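Local coordinates for protein UDP-glucose 6-dehydrogenase (Pyrobaculum islandicum, PDB 3VTF) that probably catalyses the NAD-dependent two-step oxidation of UDP-glucose to UDP-glucuronate, with UDP-glucose seen bound between its two alpha/beta domains, at residues I67-L72 and L177-A182; V34-G39 and E184-P189; F343-D348 and I406-P411. One frame throughout, in Å; residues are numbered along the deposited sequence.

Interaction 1 (I67-L72 and L177-A182); sequences IYEPGL and LREGSA. With UPG (uridine-5'-diphosphate-glucose), chain B.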
loop_
_atom_site.group_PDB
_atom_site.type_symbol
_atom_site.label_atom_id
_atom_site.label_comp_id
_atom_site.label_asym_id
_atom_site.label_seq_id
_atom_site.Cartn_x
_atom_site.Cartn_y
_atom_site.Cartn_z
ATOM N N ILE A 67 27.727 -3.316 -17.466
ATOM C CA ILE A 67 26.448 -2.636 -17.147
ATOM C C ILE A 67 26.802 -1.590 -16.156
ATOM O O ILE A 67 27.822 -1.729 -15.454
ATOM C CB ILE A 67 25.366 -3.603 -16.508
ATOM C CG1 ILE A 67 25.900 -4.342 -15.257
ATOM C CG2 ILE A 67 24.803 -4.544 -17.579
ATOM C CD1 ILE A 67 24.803 -4.845 -14.299
ATOM N N TYR A 68 25.995 -0.541 -16.060
ATOM C CA TYR A 68 26.344 0.497 -15.129
ATOM C C TYR A 68 25.648 0.295 -13.822
ATOM O O TYR A 68 24.430 0.281 -13.791
ATOM C CB TYR A 68 25.978 1.885 -15.678
ATOM C CG TYR A 68 26.127 2.901 -14.632
ATOM C CD1 TYR A 68 27.415 3.223 -14.108
ATOM C CD2 TYR A 68 25.002 3.557 -14.104
ATOM C CE1 TYR A 68 27.546 4.191 -13.107
ATOM C CE2 TYR A 68 25.146 4.508 -13.101
ATOM C CZ TYR A 68 26.418 4.819 -12.643
ATOM O OH TYR A 68 26.509 5.710 -11.664
ATOM N N GLU A 69 26.402 0.245 -12.731
ATOM C CA GLU A 69 25.798 0.108 -11.412
ATOM C C GLU A 69 26.757 0.765 -10.429
ATOM O O GLU A 69 27.943 0.394 -10.396
ATOM C CB GLU A 69 25.646 -1.396 -11.075
ATOM C CG GLU A 69 25.027 -1.712 -9.715
ATOM C CD GLU A 69 23.632 -1.149 -9.478
ATOM O OE1 GLU A 69 22.695 -1.252 -10.293
ATOM O OE2 GLU A 69 23.375 -0.637 -8.389
ATOM N N PRO A 70 26.275 1.732 -9.646
ATOM C CA PRO A 70 27.150 2.546 -8.789
ATOM C C PRO A 70 28.026 1.686 -7.869
ATOM O O PRO A 70 27.483 0.825 -7.110
ATOM C CB PRO A 70 26.152 3.373 -7.954
ATOM C CG PRO A 70 24.991 3.574 -8.895
ATOM C CD PRO A 70 24.896 2.272 -9.696
ATOM N N GLY A 71 29.355 1.868 -7.966
ATOM C CA GLY A 71 30.287 1.107 -7.081
ATOM C C GLY A 71 30.634 -0.315 -7.582
ATOM O O GLY A 71 31.463 -0.984 -6.988
ATOM N N LEU A 72 30.073 -0.756 -8.719
ATOM C CA LEU A 72 30.322 -2.088 -9.178
ATOM C C LEU A 72 31.728 -2.286 -9.709
ATOM O O LEU A 72 32.321 -3.327 -9.523
ATOM C CB LEU A 72 29.293 -2.509 -10.247
ATOM C CG LEU A 72 29.398 -3.899 -10.871
ATOM C CD1 LEU A 72 29.481 -4.953 -9.755
ATOM C CD2 LEU A 72 28.207 -4.121 -11.834
ATOM N N LEU A 177 17.048 -6.671 -4.800
ATOM C CA LEU A 177 18.002 -5.646 -5.159
ATOM C C LEU A 177 17.288 -4.588 -6.020
ATOM O O LEU A 177 16.614 -4.938 -6.970
ATOM C CB LEU A 177 19.132 -6.274 -6.045
ATOM C CG LEU A 177 19.958 -7.397 -5.314
ATOM C CD1 LEU A 177 21.234 -7.573 -6.107
ATOM C CD2 LEU A 177 20.282 -7.065 -3.832
ATOM N N ARG A 178 17.546 -3.306 -5.784
ATOM C CA ARG A 178 17.142 -2.286 -6.783
ATOM C C ARG A 178 18.318 -1.847 -7.624
ATOM O O ARG A 178 19.462 -1.615 -7.127
ATOM C CB ARG A 178 16.486 -1.049 -6.146
ATOM C CG ARG A 178 15.594 -1.408 -5.003
ATOM C CD ARG A 178 15.054 -0.156 -4.341
ATOM N NE ARG A 178 16.033 0.533 -3.513
ATOM C CZ ARG A 178 16.432 0.152 -2.309
ATOM N NH1 ARG A 178 15.950 -0.946 -1.734
ATOM N NH2 ARG A 178 17.331 0.892 -1.673
ATOM N N GLU A 179 18.048 -1.682 -8.905
ATOM C CA GLU A 179 19.065 -1.122 -9.764
ATOM C C GLU A 179 19.425 0.258 -9.254
ATOM O O GLU A 179 18.541 1.004 -8.744
ATOM C CB GLU A 179 18.553 -0.998 -11.175
ATOM C CG GLU A 179 19.047 -2.050 -12.114
ATOM C CD GLU A 179 18.716 -1.700 -13.574
ATOM O OE1 GLU A 179 19.393 -0.829 -14.200
ATOM O OE2 GLU A 179 17.796 -2.337 -14.062
ATOM N N GLY A 180 20.700 0.617 -9.350
ATOM C CA GLY A 180 21.088 1.901 -8.782
ATOM C C GLY A 180 21.534 1.863 -7.367
ATOM O O GLY A 180 22.387 2.643 -6.973
ATOM N N SER A 181 21.033 0.916 -6.578
ATOM C CA SER A 181 21.598 0.719 -5.232
ATOM C C SER A 181 21.822 -0.818 -4.931
ATOM O O SER A 181 21.604 -1.254 -3.849
ATOM C CB SER A 181 20.701 1.363 -4.205
ATOM O OG SER A 181 19.352 0.911 -4.332
ATOM N N ALA A 182 22.192 -1.604 -5.936
ATOM C CA ALA A 182 22.121 -3.059 -5.780
ATOM C C ALA A 182 23.174 -3.545 -4.741
ATOM O O ALA A 182 22.940 -4.467 -3.972
ATOM C CB ALA A 182 22.401 -3.664 -7.129
HETATM N N1 UPG B . 8.785 4.829 -9.607
HETATM C C2 UPG B . 7.679 5.729 -9.621
HETATM N N3 UPG B . 7.288 6.290 -8.474
HETATM C C4 UPG B . 7.905 5.939 -7.283
HETATM C C5 UPG B . 9.005 5.015 -7.218
HETATM C C6 UPG B . 9.389 4.437 -8.446
HETATM O O2 UPG B . 7.076 6.033 -10.699
HETATM O O4 UPG B . 7.462 6.459 -6.205
HETATM C C1C UPG B . 9.125 4.239 -10.923
HETATM C C2C UPG B . 10.596 4.458 -11.221
HETATM O O2C UPG B . 10.832 5.680 -11.915
HETATM C C3C UPG B . 10.930 3.243 -12.114
HETATM C C4C UPG B . 10.018 2.132 -11.591
HETATM O O4C UPG B . 9.053 2.805 -10.752
HETATM O O3C UPG B . 10.466 3.506 -13.465
HETATM C C5C UPG B . 10.758 1.078 -10.733
HETATM O O5C UPG B . 11.655 1.780 -9.864
HETATM P PA UPG B . 12.639 0.906 -8.810
HETATM O O1A UPG B . 11.768 0.114 -7.781
HETATM O O2A UPG B . 13.809 1.826 -8.381
HETATM O O3A UPG B . 13.404 0.002 -9.902
HETATM P PB UPG B . 13.882 -1.568 -9.893
HETATM O O1B UPG B . 15.385 -1.577 -10.010
HETATM O O2B UPG B . 13.041 -1.979 -11.128
HETATM O O3B UPG B . 13.558 -2.279 -8.503
HETATM C "C1'" UPG B . 12.368 -3.112 -8.350
HETATM C "C2'" UPG B . 12.112 -3.245 -6.864
HETATM C "C3'" UPG B . 13.221 -4.142 -6.265
HETATM C "C4'" UPG B . 13.195 -5.490 -7.025
HETATM C "C5'" UPG B . 13.601 -5.204 -8.526
HETATM C "C6'" UPG B . 13.593 -6.416 -9.484
HETATM O "O2'" UPG B . 12.313 -1.835 -6.459
HETATM O "O3'" UPG B . 12.916 -4.318 -4.896
HETATM O "O4'" UPG B . 14.234 -6.314 -6.454
HETATM O "O5'" UPG B . 12.496 -4.380 -8.994
HETATM O "O6'" UPG B . 12.616 -7.387 -9.036
#
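The carboxylate of Glu-69 is the flat group that meets 177-182, and two backbone N-H groups reach it from different elevations. Gly-180 N bonds to Glu-69 OE1 at 2.9 Å on the syn side, only 18° out of the carboxylate plane. Ala-182 N, also 2.9 Å away, approaches Glu-69 OE2 from above that plane, 45° out of it, although its N-H line is nearly straight. With each oxygen held by a separate donor, the carboxylate has little freedom to rotate. CB of Ala-182 lies against the same group, 3.4 Å from Glu-69 OE2. Beside the carboxylate the Pro-70 ring adds a smaller contact, CG standing 3.4 Å from Gly-180 O.

Glu-69 gets there with CG anti to its backbone N (chi1 180°) and a bend at chi2. Its target is a type II turn, 178-181, in which Gly-180 has a positive phi; at its backbone angles a CB would be pressed against the carbonyl O of Glu-179. The preceding residues of this turn segment face the substrate: Glu-179 N donates to UPG O1B (2.9 Å), and UPG O4' donates to Leu-177 O (2.8 Å). Glu-69 is thus a second-shell residue behind a substrate-binding turn.

Both segments belong to the NAD-binding domain. The type II turn 69-72 leads into helix 72-81, the turn 178-181 leads into helix 182-187, and helix 31-43 is touched by Ile-67, Leu-177 and Glu-179.

Interaction 2 (V34-G39 and E184-P189); sequences VVHAVG and EDFFKP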
loop_
_atom_site.group_PDB
_atom_site.type_symbol
_atom_site.label_atom_id
_atom_site.label_comp_id
_atom_site.label_asym_id
_atom_site.label_seq_id
_atom_site.Cartn_x
_atom_site.Cartn_y
_atom_site.Cartn_z
ATOM N N VAL A 34 25.459 -10.611 -11.368
ATOM C CA VAL A 34 26.847 -10.089 -11.195
ATOM C C VAL A 34 27.022 -9.448 -9.820
ATOM O O VAL A 34 28.078 -9.638 -9.207
ATOM C CB VAL A 34 27.250 -9.113 -12.338
ATOM C CG1 VAL A 34 26.529 -7.780 -12.138
ATOM C CG2 VAL A 34 28.770 -8.960 -12.331
ATOM N N VAL A 35 25.948 -8.865 -9.255
ATOM C CA VAL A 35 26.056 -8.307 -7.914
ATOM C C VAL A 35 26.142 -9.441 -6.877
ATOM O O VAL A 35 26.869 -9.360 -5.848
ATOM C CB VAL A 35 24.900 -7.315 -7.590
ATOM C CG1 VAL A 35 24.802 -7.024 -6.090
ATOM C CG2 VAL A 35 25.108 -6.013 -8.360
ATOM N N HIS A 36 25.394 -10.519 -7.121
ATOM C CA HIS A 36 25.561 -11.646 -6.148
ATOM C C HIS A 36 26.912 -12.298 -6.255
ATOM O O HIS A 36 27.501 -12.709 -5.251
ATOM C CB HIS A 36 24.461 -12.677 -6.353
ATOM C CG HIS A 36 23.137 -12.228 -5.718
ATOM N ND1 HIS A 36 22.359 -11.251 -6.260
ATOM C CD2 HIS A 36 22.561 -12.572 -4.517
ATOM C CE1 HIS A 36 21.311 -11.007 -5.415
ATOM N NE2 HIS A 36 21.440 -11.834 -4.373
ATOM N N ALA A 37 27.377 -12.452 -7.481
ATOM C CA ALA A 37 28.698 -13.122 -7.656
ATOM C C ALA A 37 29.785 -12.329 -6.959
ATOM O O ALA A 37 30.620 -12.885 -6.225
ATOM C CB ALA A 37 28.983 -13.285 -9.146
ATOM N N VAL A 38 29.816 -11.034 -7.235
ATOM C CA VAL A 38 30.788 -10.141 -6.560
ATOM C C VAL A 38 30.602 -10.034 -5.057
ATOM O O VAL A 38 31.587 -10.115 -4.262
ATOM C CB VAL A 38 30.734 -8.723 -7.231
ATOM C CG1 VAL A 38 31.492 -7.686 -6.371
ATOM C CG2 VAL A 38 31.294 -8.787 -8.638
ATOM N N GLY A 39 29.355 -9.885 -4.638
ATOM C CA GLY A 39 29.057 -9.751 -3.217
ATOM C C GLY A 39 29.389 -11.022 -2.416
ATOM O O GLY A 39 29.863 -10.909 -1.282
ATOM N N GLU A 184 24.554 -1.881 -2.161
ATOM C CA GLU A 184 24.045 -1.638 -0.826
ATOM C C GLU A 184 22.898 -2.589 -0.426
ATOM O O GLU A 184 22.855 -3.086 0.705
ATOM C CB GLU A 184 23.537 -0.189 -0.707
ATOM C CG GLU A 184 22.750 0.125 0.570
ATOM C CD GLU A 184 22.262 1.593 0.592
ATOM O OE1 GLU A 184 22.677 2.367 -0.305
ATOM O OE2 GLU A 184 21.458 1.966 1.480
ATOM N N ASP A 185 21.955 -2.850 -1.331
ATOM C CA ASP A 185 20.845 -3.757 -0.968
ATOM C C ASP A 185 21.335 -5.163 -0.798
ATOM O O ASP A 185 20.660 -5.967 -0.096
ATOM C CB ASP A 185 19.800 -3.766 -2.152
ATOM C CG ASP A 185 19.132 -2.386 -2.307
ATOM O OD1 ASP A 185 19.121 -1.676 -1.279
ATOM O OD2 ASP A 185 18.625 -2.043 -3.395
ATOM N N PHE A 186 22.444 -5.519 -1.493
ATOM C CA PHE A 186 23.042 -6.850 -1.298
ATOM C C PHE A 186 23.623 -6.974 0.174
ATOM O O PHE A 186 23.345 -7.935 0.907
ATOM C CB PHE A 186 24.130 -7.179 -2.347
ATOM C CG PHE A 186 24.834 -8.524 -2.050
ATOM C CD1 PHE A 186 24.267 -9.712 -2.490
ATOM C CD2 PHE A 186 25.974 -8.597 -1.208
ATOM C CE1 PHE A 186 24.805 -10.951 -2.154
ATOM C CE2 PHE A 186 26.507 -9.839 -0.828
ATOM C CZ PHE A 186 25.950 -11.044 -1.322
ATOM N N PHE A 187 24.445 -5.998 0.574
ATOM C CA PHE A 187 25.138 -6.048 1.908
ATOM C C PHE A 187 24.274 -5.703 3.054
ATOM O O PHE A 187 24.441 -6.258 4.113
ATOM C CB PHE A 187 26.376 -5.171 1.908
ATOM C CG PHE A 187 27.450 -5.707 0.999
ATOM C CD1 PHE A 187 28.077 -6.914 1.293
ATOM C CD2 PHE A 187 27.847 -5.003 -0.134
ATOM C CE1 PHE A 187 29.086 -7.413 0.447
ATOM C CE2 PHE A 187 28.844 -5.479 -0.987
ATOM C CZ PHE A 187 29.459 -6.691 -0.701
ATOM N N LYS A 188 23.271 -4.883 2.798
ATOM C CA LYS A 188 22.357 -4.485 3.860
ATOM C C LYS A 188 20.895 -4.676 3.411
ATOM O O LYS A 188 20.142 -3.731 3.388
ATOM C CB LYS A 188 22.600 -3.020 4.273
ATOM C CG LYS A 188 24.018 -2.651 4.728
ATOM C CD LYS A 188 24.133 -1.096 4.762
ATOM C CE LYS A 188 25.475 -0.537 5.217
ATOM N NZ LYS A 188 25.932 -1.224 6.427
ATOM N N PRO A 189 20.468 -5.936 3.195
ATOM C CA PRO A 189 19.078 -6.184 2.754
ATOM C C PRO A 189 18.105 -5.902 3.909
ATOM O O PRO A 189 18.477 -6.053 5.075
ATOM C CB PRO A 189 19.073 -7.670 2.455
ATOM C CG PRO A 189 20.091 -8.241 3.398
ATOM C CD PRO A 189 21.233 -7.184 3.340
#
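Phe-186 reaches from helix 182-187 to helix 31-43 and meets His-36 edge-on. The planes of the two rings stand at 88° with centroids 5.2 Å apart, a T-shaped pair in which the phenyl supplies the edge and the imidazole the face. The closest atoms are Phe-186 CE1 and His-36 CD2, at 3.6 Å. The phenylalanine is placed by its first torsion: CG lies anti to the backbone N (chi1 175°), which projects the ring out from its own helix. On the other side of the pair, His-36 has CG anti to its carbonyl carbon (chi1 -79°). Its ND1 is hydrogen-bonded one turn back to Val-32 O, a bond that helps to fix the rotation of the imidazole.

The first of these helices follows strand 23-27 through a glycine-rich turn of apparent GxGxxG pattern, as in the opening strand-turn-helix unit of a Rossmann fold, and 182-187 packs against it from much later in the same NAD-binding domain. Gly-39 makes this close approach possible. Its CA is 3.5 Å from Phe-186 CE2, and a CB built there would run into the same ring. The phenyl ring therefore fills the place where a side chain would stand. Val-35, one helical turn before, turns CG1 toward the root of the phenylalanine, 3.8 Å from Phe-186 CB, while its carbonyl O lies over one face of the ring, near the rim.

The ring of Phe-187 is covered on one face by Phe-186 CD2. At its far end, Phe-187 CZ comes within 4.0 Å of Gly-39 CA. Phe-40, outside the two segments, makes a further edge-to-face pair with Phe-186.

Interaction 3 (F343-D348 and I406-P411); sequences FKPNTD and IATAWP. With UPG (uridine-5'-diphosphate-glucose), chain B.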
loop_
_atom_site.group_PDB
_atom_site.type_symbol
_atom_site.label_atom_id
_atom_site.label_comp_id
_atom_site.label_asym_id
_atom_site.label_seq_id
_atom_site.Cartn_x
_atom_site.Cartn_y
_atom_site.Cartn_z
ATOM N N PHE A 343 15.016 4.501 -17.345
ATOM C CA PHE A 343 13.722 4.178 -16.714
ATOM C C PHE A 343 13.613 4.751 -15.306
ATOM O O PHE A 343 12.513 4.911 -14.764
ATOM C CB PHE A 343 13.494 2.645 -16.690
ATOM C CG PHE A 343 14.083 1.915 -15.506
ATOM C CD1 PHE A 343 13.320 1.640 -14.412
ATOM C CD2 PHE A 343 15.350 1.405 -15.568
ATOM C CE1 PHE A 343 13.800 0.884 -13.353
ATOM C CE2 PHE A 343 15.868 0.663 -14.520
ATOM C CZ PHE A 343 15.103 0.391 -13.410
ATOM N N LYS A 344 14.761 5.089 -14.739
ATOM C CA LYS A 344 14.826 5.925 -13.551
ATOM C C LYS A 344 16.206 6.597 -13.505
ATOM O O LYS A 344 17.074 6.269 -14.354
ATOM C CB LYS A 344 14.648 5.114 -12.304
ATOM C CG LYS A 344 15.693 3.996 -12.178
ATOM C CD LYS A 344 15.449 3.384 -10.840
ATOM C CE LYS A 344 16.695 2.659 -10.413
ATOM N NZ LYS A 344 16.333 1.943 -9.163
ATOM N N PRO A 345 16.416 7.563 -12.552
ATOM C CA PRO A 345 17.699 8.259 -12.516
ATOM C C PRO A 345 18.878 7.341 -12.151
ATOM O O PRO A 345 18.728 6.343 -11.433
ATOM C CB PRO A 345 17.514 9.297 -11.372
ATOM C CG PRO A 345 16.018 9.550 -11.330
ATOM C CD PRO A 345 15.476 8.140 -11.536
ATOM N N ASN A 346 20.056 7.708 -12.658
ATOM C CA ASN A 346 21.262 6.991 -12.294
ATOM C C ASN A 346 21.355 5.509 -12.801
ATOM O O ASN A 346 21.754 4.562 -12.068
ATOM C CB ASN A 346 21.493 7.104 -10.798
ATOM C CG ASN A 346 22.971 7.080 -10.487
ATOM O OD1 ASN A 346 23.802 7.523 -11.330
ATOM N ND2 ASN A 346 23.338 6.512 -9.332
ATOM N N THR A 347 20.911 5.325 -14.044
ATOM C CA THR A 347 21.156 4.069 -14.751
ATOM C C THR A 347 21.184 4.492 -16.178
ATOM O O THR A 347 20.793 5.636 -16.551
ATOM C CB THR A 347 20.016 3.041 -14.627
ATOM O OG1 THR A 347 18.802 3.685 -15.039
ATOM C CG2 THR A 347 19.798 2.522 -13.191
ATOM N N ASP A 348 21.614 3.555 -17.019
ATOM C CA ASP A 348 21.592 3.799 -18.440
ATOM C C ASP A 348 20.586 2.843 -19.109
ATOM O O ASP A 348 20.352 2.895 -20.322
ATOM C CB ASP A 348 22.998 3.778 -19.082
ATOM C CG ASP A 348 23.665 2.411 -19.014
ATOM O OD1 ASP A 348 23.369 1.681 -18.061
ATOM O OD2 ASP A 348 24.496 2.089 -19.919
ATOM N N ILE A 406 8.934 15.954 -19.166
ATOM C CA ILE A 406 9.979 15.520 -18.265
ATOM C C ILE A 406 9.640 14.079 -17.863
ATOM O O ILE A 406 8.626 13.875 -17.213
ATOM C CB ILE A 406 10.034 16.395 -17.008
ATOM C CG1 ILE A 406 10.247 17.925 -17.379
ATOM C CG2 ILE A 406 11.144 15.884 -16.046
ATOM C CD1 ILE A 406 10.314 18.805 -16.092
ATOM N N ALA A 407 10.491 13.111 -18.229
ATOM C CA ALA A 407 10.166 11.693 -18.037
ATOM C C ALA A 407 11.082 10.967 -17.058
ATOM O O ALA A 407 10.725 9.900 -16.563
ATOM C CB ALA A 407 10.134 10.968 -19.436
ATOM N N THR A 408 12.221 11.568 -16.667
ATOM C CA THR A 408 13.053 11.001 -15.612
ATOM C C THR A 408 13.672 12.185 -14.837
ATOM O O THR A 408 14.165 13.104 -15.428
ATOM C CB THR A 408 14.245 10.245 -16.217
ATOM O OG1 THR A 408 13.801 9.343 -17.229
ATOM C CG2 THR A 408 15.035 9.443 -15.132
ATOM N N ALA A 409 13.513 12.199 -13.542
ATOM C CA ALA A 409 13.953 13.356 -12.729
ATOM C C ALA A 409 15.459 13.227 -12.468
ATOM O O ALA A 409 15.859 12.977 -11.365
ATOM C CB ALA A 409 13.201 13.383 -11.411
ATOM N N TRP A 410 16.286 13.359 -13.514
ATOM C CA TRP A 410 17.765 13.421 -13.302
ATOM C C TRP A 410 18.018 14.696 -12.449
ATOM O O TRP A 410 17.447 15.721 -12.789
ATOM C CB TRP A 410 18.456 13.561 -14.644
ATOM C CG TRP A 410 18.532 12.238 -15.341
ATOM C CD1 TRP A 410 17.669 11.693 -16.299
ATOM C CD2 TRP A 410 19.583 11.237 -15.124
ATOM N NE1 TRP A 410 18.087 10.448 -16.659
ATOM C CE2 TRP A 410 19.253 10.116 -15.973
ATOM C CE3 TRP A 410 20.748 11.197 -14.342
ATOM C CZ2 TRP A 410 20.075 8.974 -16.037
ATOM C CZ3 TRP A 410 21.579 10.064 -14.418
ATOM C CH2 TRP A 410 21.244 8.978 -15.253
ATOM N N PRO A 411 18.865 14.634 -11.384
ATOM C CA PRO A 411 19.155 15.832 -10.570
ATOM C C PRO A 411 19.571 17.038 -11.412
ATOM O O PRO A 411 19.124 18.174 -11.078
ATOM C CB PRO A 411 20.270 15.351 -9.599
ATOM C CG PRO A 411 19.990 13.854 -9.463
ATOM C CD PRO A 411 19.578 13.443 -10.859
HETATM N N1 UPG B . 8.785 4.829 -9.607
HETATM C C2 UPG B . 7.679 5.729 -9.621
HETATM N N3 UPG B . 7.288 6.290 -8.474
HETATM C C4 UPG B . 7.905 5.939 -7.283
HETATM C C5 UPG B . 9.005 5.015 -7.218
HETATM C C6 UPG B . 9.389 4.437 -8.446
HETATM O O2 UPG B . 7.076 6.033 -10.699
HETATM O O4 UPG B . 7.462 6.459 -6.205
HETATM C C1C UPG B . 9.125 4.239 -10.923
HETATM C C2C UPG B . 10.596 4.458 -11.221
HETATM O O2C UPG B . 10.832 5.680 -11.915
HETATM C C3C UPG B . 10.930 3.243 -12.114
HETATM C C4C UPG B . 10.018 2.132 -11.591
HETATM O O4C UPG B . 9.053 2.805 -10.752
HETATM O O3C UPG B . 10.466 3.506 -13.465
HETATM C C5C UPG B . 10.758 1.078 -10.733
HETATM O O5C UPG B . 11.655 1.780 -9.864
HETATM P PA UPG B . 12.639 0.906 -8.810
HETATM O O1A UPG B . 11.768 0.114 -7.781
HETATM O O2A UPG B . 13.809 1.826 -8.381
HETATM O O3A UPG B . 13.404 0.002 -9.902
HETATM P PB UPG B . 13.882 -1.568 -9.893
HETATM O O1B UPG B . 15.385 -1.577 -10.010
HETATM O O2B UPG B . 13.041 -1.979 -11.128
HETATM O O3B UPG B . 13.558 -2.279 -8.503
HETATM C "C1'" UPG B . 12.368 -3.112 -8.350
HETATM C "C2'" UPG B . 12.112 -3.245 -6.864
HETATM C "C3'" UPG B . 13.221 -4.142 -6.265
HETATM C "C4'" UPG B . 13.195 -5.490 -7.025
HETATM C "C5'" UPG B . 13.601 -5.204 -8.526
HETATM C "C6'" UPG B . 13.593 -6.416 -9.484
HETATM O "O2'" UPG B . 12.313 -1.835 -6.459
HETATM O "O3'" UPG B . 12.916 -4.318 -4.896
HETATM O "O4'" UPG B . 14.234 -6.314 -6.454
HETATM O "O5'" UPG B . 12.496 -4.380 -8.994
HETATM O "O6'" UPG B . 12.616 -7.387 -9.036
#
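Trp-410 presents one face of its indole to the backbone of Pro-345 and Asn-346. Pro-345 CA stands 4.2 Å from the centroid of the six-membered ring and only 10° off its normal, the geometry of a CH-pi contact over the ring centre. The next residue lies above the same face, with Asn-346 N 3.1 Å from Trp-410 CH2. At the edge of the ring, near its plane, Thr-347 O approaches Trp-410 CZ2 at 3.5 Å; this carbonyl is buried here and has no polar partner in the model. The indole takes its position with CG anti to the carbonyl carbon (chi1 -79°), and its NE1 is tied to Asp-373 outside the two segments. With an alanine here the indole would be gone, which would probably leave Asp-373 without its N-H donor and open a gap over the backbone of Pro-345 and Asn-346.

Both segments are loops following parallel strands, 335-339 and 403-406, which are neighbours in the six-stranded sheet of the UDP-binding domain. Beyond that sheet the first loop turns to the substrate. Phe-343 O accepts from UPG O3C at 2.8 Å, and Lys-344 NZ donates to the phosphate oxygen UPG O2A at 2.6 Å. The lysine chain runs extended beyond CG, and that CG lies over the centre of one face of the Phe-343 ring. The same NZ also makes a probable, unusually short hydrogen bond to Glu-179 O.

Behind the lysine, the methyl of Thr-408 is directed at the peptide joining Lys-344 to Pro-345, with CG2 3.5 Å from Pro-345 N. Thr-408 OG1 turns elsewhere and bonds to Ala-342 O. The Pro-345 ring lies beside the threonine, the two side chains running in opposite senses, and sets CG 3.4 Å from Ala-409 O.

Interactions 1 and 2 lie in the NAD-binding domain with centres 9 Å apart, and in sequence both segments of interaction 1 fall between those of interaction 2. They share the 182-187 helix region, and Leu-177 packs on Val-35 and His-36 while Arg-178 forms a salt bridge with Asp-185. Interaction 3 comes later in the chain, in the UDP-binding domain, about 14 Å from interaction 1 and 23 Å from interaction 2, centre to centre. Interactions 1 and 3 both touch UPG and meet across the cleft, where Glu-179 O faces Lys-344 NZ and Tyr-68 lies near Asn-346. The substrate is thus gripped from both domains, while interaction 2 packs helices behind the turn that meets the glucose and its phosphate.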